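PDB 5NO8: Baccell_00875 from Bacteroides cellulosilyticus DSM 14838, which is a polysaccharide lyase that probably removes the L-rhamnose caps linked to glucuronic acid on complex arabinogalactan proteins. Local coordinates for residues V124-T130 against S232-H238; Y200-G206 against F606-F610; L280-C286 against Q299-C304; R345-R350 against M398-L402. All blocks are in the same frame, centred on the assembly; numbering follows the deposited sequence. Where two conformers were deposited one is given.

Contact 1 (V124-T130 against S232-H238); sequences VEEYSFT and SYSLEWH
Trp237 turns CG into the slot between its backbone N and carbonyl carbon (chi1 55°), while Glu125 sets CG beside its own N (chi1 -56°). Both side chains then run alongside each other over one face of the sheet, and Trp237 NE1 donates to Glu125 OE1 at 2.8 Å, on the lone pair anti to the other oxygen. Tyr127 OH reaches the same Glu125 OE1, also at 2.8 Å, from above the carboxylate plane. The Tyr127 ring turns an edge toward the indole face in an offset edge-to-face pair, its centroid 5.2 Å from that of the Trp237 six-membered ring. On the reverse face Val124 CG2 sits squarely over the His238 ring, a CH-pi contact. Two central strands of an eight-stranded sheet pair antiparallel, with Glu125-Trp237, Tyr127-Leu235 and Phe129-Tyr233 as hydrogen-bonded pairs. Trp72 NE1 also donates to Glu125 OE1, and Arg116 forms a salt bridge with OE2. So many donors round a buried carboxylate would probably keep it ionised and hold it in one rotation.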
loop_
_atom_site.group_PDB
_atom_site.type_symbol
_atom_site.label_atom_id
_atom_site.label_comp_id
_atom_site.label_asym_id
_atom_site.label_seq_id
_atom_site.Cartn_x
_atom_site.Cartn_y
_atom_site.Cartn_z
ATOM N N VAL A 124 -10.736 22.783 14.860
ATOM C CA VAL A 124 -10.259 23.619 13.785
ATOM C C VAL A 124 -8.926 24.189 14.253
ATOM O O VAL A 124 -8.852 24.780 15.316
ATOM C CB VAL A 124 -11.267 24.719 13.440
ATOM C CG1 VAL A 124 -10.754 25.553 12.287
ATOM C CG2 VAL A 124 -12.644 24.106 13.107
ATOM N N GLU A 125 -7.867 23.942 13.493
ATOM C CA GLU A 125 -6.552 24.489 13.781
ATOM C C GLU A 125 -6.108 25.386 12.662
ATOM O O GLU A 125 -6.193 24.993 11.498
ATOM C CB GLU A 125 -5.527 23.374 13.893
ATOM C CG GLU A 125 -5.851 22.317 14.904
ATOM C CD GLU A 125 -4.587 21.575 15.295
ATOM O OE1 GLU A 125 -4.005 20.889 14.408
ATOM O OE2 GLU A 125 -4.107 21.737 16.452
ATOM N N GLU A 126 -5.630 26.574 13.016
ATOM C CA GLU A 126 -5.097 27.529 12.052
ATOM C C GLU A 126 -3.626 27.743 12.405
ATOM O O GLU A 126 -3.321 28.100 13.542
ATOM C CB GLU A 126 -5.900 28.814 12.144
ATOM C CG GLU A 126 -5.566 29.898 11.141
ATOM C CD GLU A 126 -6.288 31.211 11.468
ATOM O OE1 GLU A 126 -7.484 31.201 11.855
ATOM O OE2 GLU A 126 -5.630 32.254 11.365
ATOM N N TYR A 127 -2.739 27.472 11.448
ATOM C CA TYR A 127 -1.294 27.686 11.569
ATOM C C TYR A 127 -0.956 28.892 10.694
ATOM O O TYR A 127 -1.354 28.941 9.520
ATOM C CB TYR A 127 -0.492 26.481 11.062
ATOM C CG TYR A 127 -0.717 25.214 11.823
ATOM C CD1 TYR A 127 -1.876 24.476 11.639
ATOM C CD2 TYR A 127 0.229 24.724 12.710
ATOM C CE1 TYR A 127 -2.100 23.307 12.339
ATOM C CE2 TYR A 127 0.016 23.558 13.405
ATOM C CZ TYR A 127 -1.165 22.857 13.237
ATOM O OH TYR A 127 -1.399 21.685 13.939
ATOM N N SER A 128 -0.286 29.896 11.247
ATOM C CA SER A 128 0.179 30.977 10.422
ATOM C C SER A 128 1.678 31.083 10.592
ATOM O O SER A 128 2.170 31.019 11.727
ATOM C CB SER A 128 -0.518 32.277 10.772
ATOM O OG SER A 128 -0.258 32.577 12.099
ATOM N N PHE A 129 2.367 31.258 9.474
ATOM C CA PHE A 129 3.819 31.380 9.428
ATOM C C PHE A 129 4.100 32.778 8.929
ATOM O O PHE A 129 3.724 33.112 7.802
ATOM C CB PHE A 129 4.408 30.352 8.477
ATOM C CG PHE A 129 4.112 28.939 8.867
ATOM C CD1 PHE A 129 2.885 28.369 8.565
ATOM C CD2 PHE A 129 5.034 28.194 9.581
ATOM C CE1 PHE A 129 2.598 27.085 8.930
ATOM C CE2 PHE A 129 4.742 26.893 9.972
ATOM C CZ PHE A 129 3.517 26.342 9.652
ATOM N N THR A 130 4.743 33.602 9.753
ATOM C CA THR A 130 4.983 34.997 9.404
ATOM C C THR A 130 6.472 35.315 9.410
ATOM O O THR A 130 7.162 34.963 10.344
ATOM C CB THR A 130 4.252 35.953 10.369
ATOM O OG1 THR A 130 2.866 35.575 10.419
ATOM C CG2 THR A 130 4.381 37.396 9.906
ATOM N N SER A 232 2.679 36.478 5.478
ATOM C CA SER A 232 2.317 35.276 6.165
ATOM C C SER A 232 1.873 34.221 5.158
ATOM O O SER A 232 1.576 34.536 3.996
ATOM C CB SER A 232 1.194 35.568 7.160
ATOM O OG SER A 232 1.135 34.571 8.153
ATOM N N TYR A 233 1.934 32.971 5.604
ATOM C CA TYR A 233 1.252 31.841 4.968
ATOM C C TYR A 233 0.355 31.202 6.027
ATOM O O TYR A 233 0.786 31.002 7.178
ATOM C CB TYR A 233 2.262 30.836 4.470
ATOM C CG TYR A 233 1.598 29.690 3.744
ATOM C CD1 TYR A 233 1.147 29.857 2.434
ATOM C CD2 TYR A 233 1.379 28.476 4.373
ATOM C CE1 TYR A 233 0.512 28.818 1.748
ATOM C CE2 TYR A 233 0.730 27.426 3.703
ATOM C CZ TYR A 233 0.325 27.610 2.379
ATOM O OH TYR A 233 -0.316 26.595 1.699
ATOM N N SER A 234 -0.886 30.893 5.653
ATOM C CA SER A 234 -1.828 30.252 6.551
ATOM C C SER A 234 -2.256 28.866 6.067
ATOM O O SER A 234 -2.561 28.656 4.896
ATOM C CB SER A 234 -3.082 31.097 6.782
ATOM O OG SER A 234 -3.452 31.787 5.608
ATOM N N LEU A 235 -2.291 27.949 7.014
ATOM C CA LEU A 235 -2.796 26.606 6.797
ATOM C C LEU A 235 -3.877 26.396 7.852
ATOM O O LEU A 235 -3.650 26.659 9.033
ATOM C CB LEU A 235 -1.693 25.617 6.997
ATOM C CG LEU A 235 -2.073 24.141 7.079
ATOM C CD1 LEU A 235 -2.435 23.612 5.710
ATOM C CD2 LEU A 235 -0.962 23.337 7.726
ATOM N N GLU A 236 -5.022 25.865 7.424
ATOM C CA GLU A 236 -6.081 25.551 8.341
ATOM C C GLU A 236 -6.613 24.156 8.012
ATOM O O GLU A 236 -6.757 23.792 6.849
ATOM C CB GLU A 236 -7.189 26.596 8.220
ATOM C CG GLU A 236 -8.370 26.373 9.142
ATOM C CD GLU A 236 -9.541 27.297 8.833
ATOM O OE1 GLU A 236 -9.761 28.220 9.639
ATOM O OE2 GLU A 236 -10.223 27.120 7.788
ATOM N N TRP A 237 -6.936 23.389 9.032
ATOM C CA TRP A 237 -7.654 22.161 8.789
ATOM C C TRP A 237 -8.678 21.904 9.874
ATOM O O TRP A 237 -8.601 22.510 10.944
ATOM C CB TRP A 237 -6.704 20.991 8.633
ATOM C CG TRP A 237 -5.702 20.731 9.762
ATOM C CD1 TRP A 237 -5.936 20.704 11.105
ATOM C CD2 TRP A 237 -4.320 20.404 9.601
ATOM N NE1 TRP A 237 -4.794 20.410 11.785
ATOM C CE2 TRP A 237 -3.782 20.215 10.887
ATOM C CE3 TRP A 237 -3.496 20.223 8.495
ATOM C CZ2 TRP A 237 -2.452 19.857 11.094
ATOM C CZ3 TRP A 237 -2.157 19.882 8.707
ATOM C CH2 TRP A 237 -1.660 19.717 9.988
ATOM N N HIS A 238 -9.625 21.019 9.555
ATOM C CA HIS A 238 -10.644 20.552 10.484
ATOM C C HIS A 238 -10.380 19.079 10.756
ATOM O O HIS A 238 -10.187 18.327 9.798
ATOM C CB HIS A 238 -11.997 20.633 9.845
ATOM C CG HIS A 238 -12.525 22.013 9.705
ATOM N ND1 HIS A 238 -13.816 22.336 10.044
ATOM C CD2 HIS A 238 -11.950 23.159 9.273
ATOM C CE1 HIS A 238 -14.025 23.624 9.814
ATOM N NE2 HIS A 238 -12.913 24.143 9.327
#

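Contact 2 (Y200-G206 against F606-F610)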
loop_
_atom_site.group_PDB
_atom_site.type_symbol
_atom_site.label_atom_id
_atom_site.label_comp_id
_atom_site.label_asym_id
_atom_site.label_seq_id
_atom_site.Cartn_x
_atom_site.Cartn_y
_atom_site.Cartn_z
ATOM N N TYR A 200 3.960 14.266 2.083
ATOM C CA TYR A 200 4.237 13.923 3.465
ATOM C C TYR A 200 5.564 13.195 3.594
ATOM O O TYR A 200 6.091 12.659 2.635
ATOM C CB TYR A 200 3.102 13.112 4.085
ATOM C CG TYR A 200 2.966 11.696 3.550
ATOM C CD1 TYR A 200 2.262 11.455 2.384
ATOM C CD2 TYR A 200 3.540 10.608 4.214
ATOM C CE1 TYR A 200 2.100 10.179 1.900
ATOM C CE2 TYR A 200 3.390 9.305 3.733
ATOM C CZ TYR A 200 2.687 9.107 2.556
ATOM O OH TYR A 200 2.497 7.849 2.021
ATOM N N GLU A 201 6.081 13.194 4.813
ATOM C CA GLU A 201 7.304 12.509 5.142
ATOM C C GLU A 201 7.047 11.529 6.248
ATOM O O GLU A 201 6.074 11.650 6.988
ATOM C CB GLU A 201 8.351 13.495 5.624
ATOM C CG GLU A 201 8.882 14.379 4.528
ATOM C CD GLU A 201 9.784 15.467 5.073
ATOM O OE1 GLU A 201 10.961 15.156 5.338
ATOM O OE2 GLU A 201 9.300 16.614 5.267
ATOM N N ILE A 202 7.956 10.578 6.364
ATOM C CA ILE A 202 7.906 9.575 7.411
ATOM C C ILE A 202 9.197 9.710 8.204
ATOM O O ILE A 202 10.298 9.777 7.631
ATOM C CB ILE A 202 7.776 8.135 6.839
ATOM C CG1 ILE A 202 6.444 7.925 6.137
ATOM C CG2 ILE A 202 7.947 7.067 7.929
ATOM C CD1 ILE A 202 5.227 7.979 7.013
ATOM N N TRP A 203 9.054 9.710 9.527
ATOM C CA TRP A 203 10.190 9.741 10.439
ATOM C C TRP A 203 10.172 8.515 11.352
ATOM O O TRP A 203 9.114 7.936 11.578
ATOM C CB TRP A 203 10.182 11.032 11.289
ATOM C CG TRP A 203 10.321 12.255 10.494
ATOM C CD1 TRP A 203 9.321 13.048 10.032
ATOM C CD2 TRP A 203 11.526 12.815 10.025
ATOM N NE1 TRP A 203 9.842 14.096 9.318
ATOM C CE2 TRP A 203 11.194 13.968 9.280
ATOM C CE3 TRP A 203 12.871 12.467 10.171
ATOM C CZ2 TRP A 203 12.163 14.783 8.686
ATOM C CZ3 TRP A 203 13.818 13.235 9.559
ATOM C CH2 TRP A 203 13.466 14.397 8.832
ATOM N N GLU A 204 11.359 8.144 11.842
ATOM C CA GLU A 204 11.556 7.063 12.839
ATOM C C GLU A 204 11.222 5.647 12.330
ATOM O O GLU A 204 10.442 4.882 12.930
ATOM C CB GLU A 204 10.820 7.371 14.134
ATOM C CG GLU A 204 11.202 8.694 14.772
ATOM C CD GLU A 204 12.657 8.724 15.221
ATOM O OE1 GLU A 204 13.201 7.649 15.543
ATOM O OE2 GLU A 204 13.277 9.803 15.234
ATOM N N ARG A 205 11.837 5.305 11.216
ATOM C CA ARG A 205 11.869 3.917 10.773
ATOM C C ARG A 205 13.271 3.341 10.972
ATOM O O ARG A 205 14.273 4.070 10.949
ATOM C CB ARG A 205 11.456 3.813 9.314
ATOM C CG ARG A 205 10.066 4.371 9.031
ATOM C CD ARG A 205 8.956 3.709 9.846
ATOM N NE ARG A 205 8.857 2.240 9.721
ATOM C CZ ARG A 205 8.179 1.568 8.780
ATOM N NH1 ARG A 205 7.521 2.204 7.807
ATOM N NH2 ARG A 205 8.181 0.224 8.783
ATOM N N GLY A 206 13.336 2.025 11.122
ATOM C CA GLY A 206 14.627 1.337 11.301
ATOM C C GLY A 206 14.472 -0.027 11.920
ATOM O O GLY A 206 13.489 -0.299 12.615
ATOM N N PHE A 606 12.827 1.181 4.740
ATOM C CA PHE A 606 11.512 1.104 5.342
ATOM C C PHE A 606 10.717 2.319 4.872
ATOM O O PHE A 606 11.289 3.334 4.491
ATOM C CB PHE A 606 11.575 1.137 6.871
ATOM C CG PHE A 606 11.971 -0.164 7.497
ATOM C CD1 PHE A 606 11.072 -1.201 7.560
ATOM C CD2 PHE A 606 13.254 -0.342 8.026
ATOM C CE1 PHE A 606 11.419 -2.417 8.142
ATOM C CE2 PHE A 606 13.607 -1.542 8.621
ATOM C CZ PHE A 606 12.689 -2.587 8.671
ATOM N N GLY A 607 9.410 2.197 4.910
ATOM C CA GLY A 607 8.502 3.281 4.580
ATOM C C GLY A 607 7.462 2.878 3.558
ATOM O O GLY A 607 7.572 1.817 2.911
ATOM N N ASP A 608 6.464 3.737 3.384
ATOM C CA ASP A 608 5.272 3.418 2.577
ATOM C C ASP A 608 5.647 3.009 1.162
ATOM O O ASP A 608 6.344 3.749 0.482
ATOM C CB ASP A 608 4.329 4.605 2.452
ATOM C CG ASP A 608 3.738 5.062 3.786
ATOM O OD1 ASP A 608 3.976 4.410 4.809
ATOM O OD2 ASP A 608 3.048 6.089 3.771
ATOM N N THR A 609 5.189 1.830 0.750
ATOM C CA THR A 609 5.409 1.302 -0.584
ATOM C C THR A 609 4.022 1.315 -1.206
ATOM O O THR A 609 3.106 0.607 -0.742
ATOM C CB THR A 609 5.911 -0.160 -0.517
ATOM O OG1 THR A 609 5.003 -0.902 0.318
ATOM C CG2 THR A 609 7.239 -0.218 0.079
ATOM N N PHE A 610 3.830 2.167 -2.207
ATOM C CA PHE A 610 2.550 2.314 -2.855
ATOM C C PHE A 610 2.757 2.384 -4.366
ATOM O O PHE A 610 3.170 3.427 -4.857
ATOM C CB PHE A 610 1.885 3.604 -2.427
ATOM C CG PHE A 610 1.196 3.566 -1.101
ATOM C CD1 PHE A 610 0.068 2.780 -0.896
ATOM C CD2 PHE A 610 1.563 4.463 -0.097
ATOM C CE1 PHE A 610 -0.639 2.837 0.294
ATOM C CE2 PHE A 610 0.884 4.497 1.105
ATOM C CZ PHE A 610 -0.217 3.692 1.307
HETATM O O HOH W 1 5.979 4.328 6.583
#
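Tyr200 and Asp608 make one tight end of this contact: Tyr200 OH donates at only 2.5 Å to Asp608 OD2, which accepts with the lone pair that faces away from OD1. The carboxylate oxygen lies at the edge of the phenol ring, near its plane, and the ring and carboxylate planes are turned 49° against each other. Phe610 brings CE2 to within 3.8 Å of Tyr200 OH.

The other end is closely packed too. Arg205 is bent at chi2 and chi3 (-58° and -56°), which folds the guanidinium back so that Phe606 CB lies over the centre of one face. The two side chains cross at about a right angle, the Phe606 ring inclined to the guanidinium, with CD1 3.4 Å from Arg205 NH2; its far rim rests on Gly206. Looser by contrast is the middle, where Arg205 and Asp608 are linked through a single water, weakly bonded to Arg205 NH1 at 2.9 Å and donating to Asp608 OD1 at 2.7 Å.

Further bonds lie outside: Arg205 NH2 donates to Asn211 O and NH1 to His594 O, while Arg215 forms a salt bridge with Asp608 OD2. Strand 199-203 and the turn after it are thereby joined to the loop ahead of helix 615-629. Asp608 has both oxygens engaged, OD2 by tyrosine and arginine and OD1 by a water among others, which should leave its carboxylate little freedom to rotate.

Contact 3 (L280-C286 against Q299-C304)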
loop_
_atom_site.group_PDB
_atom_site.type_symbol
_atom_site.label_atom_id
_atom_site.label_comp_id
_atom_site.label_asym_id
_atom_site.label_seq_id
_atom_site.Cartn_x
_atom_site.Cartn_y
_atom_site.Cartn_z
ATOM N N LEU A 280 -19.516 20.844 -3.186
ATOM C CA LEU A 280 -20.856 20.972 -2.621
ATOM C C LEU A 280 -21.627 21.994 -3.448
ATOM O O LEU A 280 -22.728 21.725 -3.875
ATOM C CB LEU A 280 -20.790 21.418 -1.170
ATOM C CG LEU A 280 -22.160 21.560 -0.487
ATOM C CD1 LEU A 280 -22.730 20.187 -0.196
ATOM C CD2 LEU A 280 -22.046 22.410 0.760
ATOM N N GLU A 281 -21.025 23.151 -3.672
ATOM C CA GLU A 281 -21.614 24.206 -4.509
ATOM C C GLU A 281 -20.774 24.391 -5.786
ATOM O O GLU A 281 -19.592 24.041 -5.795
ATOM C CB GLU A 281 -21.657 25.539 -3.750
ATOM C CG GLU A 281 -22.255 25.488 -2.344
ATOM C CD GLU A 281 -23.747 25.190 -2.309
ATOM O OE1 GLU A 281 -24.346 24.848 -3.353
ATOM O OE2 GLU A 281 -24.339 25.294 -1.209
ATOM N N PRO A 282 -21.373 24.953 -6.854
ATOM C CA PRO A 282 -20.598 25.271 -8.064
ATOM C C PRO A 282 -19.287 26.018 -7.791
ATOM O O PRO A 282 -19.236 26.949 -6.988
ATOM C CB PRO A 282 -21.570 26.141 -8.882
ATOM C CG PRO A 282 -22.923 25.626 -8.493
ATOM C CD PRO A 282 -22.804 25.309 -7.022
ATOM N N LEU A 283 -18.218 25.571 -8.432
ATOM C CA LEU A 283 -16.925 26.227 -8.323
ATOM C C LEU A 283 -16.914 27.482 -9.164
ATOM O O LEU A 283 -17.591 27.542 -10.184
ATOM C CB LEU A 283 -15.821 25.298 -8.812
ATOM C CG LEU A 283 -15.667 24.030 -7.991
ATOM C CD1 LEU A 283 -14.556 23.189 -8.583
ATOM C CD2 LEU A 283 -15.385 24.340 -6.532
ATOM N N GLU A 284 -16.166 28.478 -8.710
ATOM C CA GLU A 284 -15.913 29.695 -9.491
ATOM C C GLU A 284 -14.562 29.633 -10.226
ATOM O O GLU A 284 -13.513 29.220 -9.661
ATOM C CB GLU A 284 -16.078 30.962 -8.626
ATOM C CG GLU A 284 -15.026 31.221 -7.558
ATOM C CD GLU A 284 -15.590 31.763 -6.228
ATOM O OE1 GLU A 284 -16.544 32.579 -6.255
ATOM O OE2 GLU A 284 -15.070 31.380 -5.143
ATOM N N ALA A 285 -14.619 29.984 -11.507
ATOM C CA ALA A 285 -13.452 30.098 -12.352
ATOM C C ALA A 285 -12.599 28.831 -12.275
ATOM O O ALA A 285 -11.399 28.896 -11.951
ATOM C CB ALA A 285 -12.652 31.325 -11.941
ATOM N N CYS A 286 -13.223 27.686 -12.562
ATOM C CA CYS A 286 -12.513 26.407 -12.523
ATOM C C CYS A 286 -11.838 26.162 -13.859
ATOM O O CYS A 286 -12.497 26.248 -14.894
ATOM C CB CYS A 286 -13.456 25.267 -12.234
ATOM S SG CYS A 286 -12.569 23.690 -12.075
ATOM N N GLN A 299 -18.453 22.491 -16.934
ATOM C CA GLN A 299 -19.065 22.634 -15.622
ATOM C C GLN A 299 -20.568 22.373 -15.742
ATOM O O GLN A 299 -21.235 22.966 -16.598
ATOM C CB GLN A 299 -18.823 24.024 -15.053
ATOM C CG GLN A 299 -19.329 24.156 -13.623
ATOM C CD GLN A 299 -18.899 25.431 -12.945
ATOM O OE1 GLN A 299 -18.404 25.409 -11.813
ATOM N NE2 GLN A 299 -19.113 26.555 -13.609
ATOM N N GLU A 300 -21.068 21.467 -14.912
ATOM C CA GLU A 300 -22.496 21.153 -14.805
ATOM C C GLU A 300 -22.837 21.198 -13.324
ATOM O O GLU A 300 -22.638 20.211 -12.607
ATOM C CB GLU A 300 -22.767 19.753 -15.348
ATOM C CG GLU A 300 -22.501 19.593 -16.837
ATOM C CD GLU A 300 -22.567 18.149 -17.320
ATOM O OE1 GLU A 300 -22.580 17.204 -16.491
ATOM O OE2 GLU A 300 -22.580 17.961 -18.555
ATOM N N GLY A 301 -23.312 22.357 -12.869
ATOM C CA GLY A 301 -23.583 22.615 -11.444
ATOM C C GLY A 301 -22.346 22.381 -10.582
ATOM O O GLY A 301 -21.318 23.008 -10.803
ATOM N N ASN A 302 -22.424 21.457 -9.632
ATOM C CA ASN A 302 -21.282 21.214 -8.736
ATOM C C ASN A 302 -20.325 20.089 -9.191
ATOM O O ASN A 302 -19.644 19.449 -8.371
ATOM C CB ASN A 302 -21.771 21.021 -7.306
ATOM C CG ASN A 302 -22.589 19.782 -7.128
ATOM O OD1 ASN A 302 -22.691 18.945 -8.028
ATOM N ND2 ASN A 302 -23.211 19.664 -5.952
ATOM N N LEU A 303 -20.271 19.882 -10.506
ATOM C CA LEU A 303 -19.364 18.967 -11.133
ATOM C C LEU A 303 -18.599 19.731 -12.197
ATOM O O LEU A 303 -19.196 20.428 -13.017
ATOM C CB LEU A 303 -20.114 17.812 -11.779
ATOM C CG LEU A 303 -19.204 16.846 -12.548
ATOM C CD1 LEU A 303 -18.293 16.104 -11.564
ATOM C CD2 LEU A 303 -20.024 15.871 -13.391
ATOM N N CYS A 304 -17.276 19.624 -12.164
ATOM C CA CYS A 304 -16.401 20.123 -13.227
ATOM C C CYS A 304 -15.666 18.921 -13.743
ATOM O O CYS A 304 -15.200 18.126 -12.936
ATOM C CB CYS A 304 -15.391 21.093 -12.668
ATOM S SG CYS A 304 -16.104 22.707 -12.406
HETATM O O HOH W 2 -18.499 23.169 -10.113
#
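Asn302 leans its side chain against Leu280 and Glu281. CB comes first, 3.6 Å from Leu280 O and 3.8 Å from Glu281 C. CG, placed between the backbone N and the carbonyl carbon (chi1 66°), lies 3.8 Å from Leu280 O and directs the amide at it. At the tip ND2 donates to Leu280 O at 3.0 Å in an almost straight bond (176°); the acceptor lies in the amide plane, but the donor stands above the carbonyl plane. OD1 takes a bond from Arg278 NH1. Next door, Gly301 supplies the positive phi of a type II' turn from Glu300 to Leu303, and a water accepts from Leu283 N and can donate to Gly301 O. Deeper in, Cys286 SG and Cys304 SG lie 3.7 Å apart, in contact but too far for a disulfide, with Leu283 CD1 beside Cys304 SG. The loop between strands 272-278 and 287-290 thus lies against the hairpin of strands 293-300 and 303-309, while Phe320 of strand 314-322 touches Cys286.

Contact 4 (R345-R350 against M398-L402)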
loop_
_atom_site.group_PDB
_atom_site.type_symbol
_atom_site.label_atom_id
_atom_site.label_comp_id
_atom_site.label_asym_id
_atom_site.label_seq_id
_atom_site.Cartn_x
_atom_site.Cartn_y
_atom_site.Cartn_z
ATOM N N ARG A 345 7.505 -8.082 -20.174
ATOM C CA ARG A 345 7.984 -8.494 -18.855
ATOM C C ARG A 345 8.355 -9.984 -18.848
ATOM O O ARG A 345 9.405 -10.373 -18.362
ATOM C CB ARG A 345 6.936 -8.232 -17.771
ATOM C CG ARG A 345 7.332 -8.718 -16.375
ATOM C CD ARG A 345 8.648 -8.098 -15.965
ATOM N NE ARG A 345 9.187 -8.662 -14.742
ATOM C CZ ARG A 345 10.472 -8.664 -14.442
ATOM N NH1 ARG A 345 11.397 -8.095 -15.227
ATOM N NH2 ARG A 345 10.842 -9.253 -13.321
ATOM N N VAL A 346 7.462 -10.790 -19.395
ATOM C CA VAL A 346 7.690 -12.224 -19.475
ATOM C C VAL A 346 8.967 -12.529 -20.250
ATOM O O VAL A 346 9.762 -13.338 -19.808
ATOM C CB VAL A 346 6.429 -12.912 -20.030
ATOM C CG1 VAL A 346 6.691 -14.314 -20.535
ATOM C CG2 VAL A 346 5.356 -12.910 -18.945
ATOM N N ASP A 347 9.151 -11.889 -21.414
ATOM C CA ASP A 347 10.370 -12.072 -22.202
ATOM C C ASP A 347 11.616 -11.639 -21.459
ATOM O O ASP A 347 12.631 -12.285 -21.562
ATOM C CB ASP A 347 10.287 -11.347 -23.543
ATOM C CG ASP A 347 9.266 -11.991 -24.508
ATOM O OD1 ASP A 347 8.882 -13.177 -24.334
ATOM O OD2 ASP A 347 8.858 -11.299 -25.474
ATOM N N PHE A 348 11.524 -10.559 -20.678
ATOM C CA PHE A 348 12.652 -10.116 -19.857
ATOM C C PHE A 348 13.015 -11.149 -18.792
ATOM O O PHE A 348 14.209 -11.408 -18.570
ATOM C CB PHE A 348 12.361 -8.761 -19.203
ATOM C CG PHE A 348 13.588 -8.064 -18.698
ATOM C CD1 PHE A 348 14.108 -8.377 -17.444
ATOM C CD2 PHE A 348 14.212 -7.076 -19.439
ATOM C CE1 PHE A 348 15.253 -7.763 -16.967
ATOM C CE2 PHE A 348 15.360 -6.443 -18.958
ATOM C CZ PHE A 348 15.889 -6.793 -17.729
ATOM N N ILE A 349 12.006 -11.702 -18.121
ATOM C CA ILE A 349 12.235 -12.707 -17.088
ATOM C C ILE A 349 12.994 -13.895 -17.698
ATOM O O ILE A 349 14.049 -14.310 -17.187
ATOM C CB ILE A 349 10.942 -13.180 -16.438
ATOM C CG1 ILE A 349 10.344 -12.060 -15.579
ATOM C CG2 ILE A 349 11.200 -14.416 -15.563
ATOM C CD1 ILE A 349 8.908 -12.260 -15.192
ATOM N N ARG A 350 12.482 -14.388 -18.820
ATOM C CA ARG A 350 13.123 -15.516 -19.485
ATOM C C ARG A 350 14.528 -15.205 -19.979
ATOM O O ARG A 350 15.457 -15.992 -19.750
ATOM C CB ARG A 350 12.261 -16.029 -20.647
ATOM C CG ARG A 350 12.838 -17.286 -21.305
ATOM C CD ARG A 350 11.961 -17.792 -22.424
ATOM N NE ARG A 350 11.861 -16.878 -23.558
ATOM C CZ ARG A 350 12.810 -16.663 -24.477
ATOM N NH1 ARG A 350 14.002 -17.258 -24.435
ATOM N NH2 ARG A 350 12.559 -15.824 -25.469
ATOM N N MET A 398 7.695 -15.662 -10.433
ATOM C CA MET A 398 8.169 -15.599 -11.837
ATOM C C MET A 398 7.805 -16.863 -12.614
ATOM O O MET A 398 7.349 -16.778 -13.768
ATOM C CB MET A 398 9.645 -15.309 -11.913
ATOM C CG MET A 398 9.924 -13.840 -11.575
ATOM S SD MET A 398 11.608 -13.354 -11.726
ATOM C CE MET A 398 12.205 -13.837 -10.098
ATOM N N GLY A 399 7.912 -18.031 -11.974
ATOM C CA GLY A 399 7.453 -19.257 -12.633
ATOM C C GLY A 399 5.952 -19.308 -12.813
ATOM O O GLY A 399 5.444 -19.722 -13.858
ATOM N N VAL A 400 5.199 -18.889 -11.809
ATOM C CA VAL A 400 3.758 -18.945 -11.891
ATOM C C VAL A 400 3.284 -17.967 -12.993
ATOM O O VAL A 400 2.392 -18.289 -13.792
ATOM C CB VAL A 400 3.098 -18.666 -10.533
ATOM C CG1 VAL A 400 1.590 -18.665 -10.644
ATOM C CG2 VAL A 400 3.555 -19.712 -9.506
ATOM N N LEU A 401 3.911 -16.794 -13.058
ATOM C CA LEU A 401 3.568 -15.856 -14.115
ATOM C C LEU A 401 3.848 -16.469 -15.506
ATOM O O LEU A 401 2.984 -16.386 -16.411
ATOM C CB LEU A 401 4.376 -14.568 -14.008
ATOM C CG LEU A 401 4.170 -13.578 -15.157
ATOM C CD1 LEU A 401 2.703 -13.219 -15.312
ATOM C CD2 LEU A 401 5.019 -12.339 -14.933
ATOM N N LEU A 402 5.053 -17.012 -15.693
ATOM C CA LEU A 402 5.388 -17.578 -17.011
ATOM C C LEU A 402 4.450 -18.710 -17.433
ATOM O O LEU A 402 4.117 -18.799 -18.620
ATOM C CB LEU A 402 6.836 -17.975 -17.134
ATOM C CG LEU A 402 7.786 -16.889 -17.635
ATOM C CD1 LEU A 402 7.742 -15.591 -16.839
ATOM C CD2 LEU A 402 9.199 -17.426 -17.711
#
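Leu402, Ile349 and Val346 bury the most surface here. Leu402 slides past both of the others, pointing the opposite way: its CD1 lies 3.9 Å from Ile349 CG2 and equally close to Ile349 CD1, while its CG meets Val346 CG1 at 4.0 Å. Ile349 carries CG1 beside its backbone N (chi1 -70°) and runs on extended, which takes CD1 across to Leu401 CD2, 3.9 Å away; its other branch, CG2, touches Met398 SD at 4.0 Å. Val346 splits its methyl groups, CG1 to Leu402 and CG2 to Leu401 CG. The two helix segments cross at -129°, their axes 10.5 Å apart at closest approach, and Leu414 and Leu418 of helix 412-429 add to the apolar packing. Within the first helix, Ile349 CG1 lies over one face of the Arg345 guanidinium; Asp681 pairs with its charge, and Gly653 O and Gln353 OE1 accept from NH1. The grip between the helices therefore depends on shape fit and apolar burial, the buried guanidinium being satisfied by residues outside both segments.

Overall arrangement
Contacts 2 and 4 are buried, whereas contacts 1 and 3 are only partly so and lie some 30 Å from the chain's centre, with about 26 Å between their own centres. No two contacts share a strand or helix. Contact 1 lies within one sheet and joins neighbouring strands by backbone bonds and a buried carboxylate with its donors; contact 3 sets a loop against a hairpin in another sheet, using an asparagine bond, a water and sulfur packing. Contact 2, closest to the middle, spans 400 residues and bonds the beta-rich part to a loop among the helices through polar side chains and an arginine packed on a phenylalanine. Contact 4, about 51 Å from contact 1 centre to centre, belongs to the helical part and is apolar.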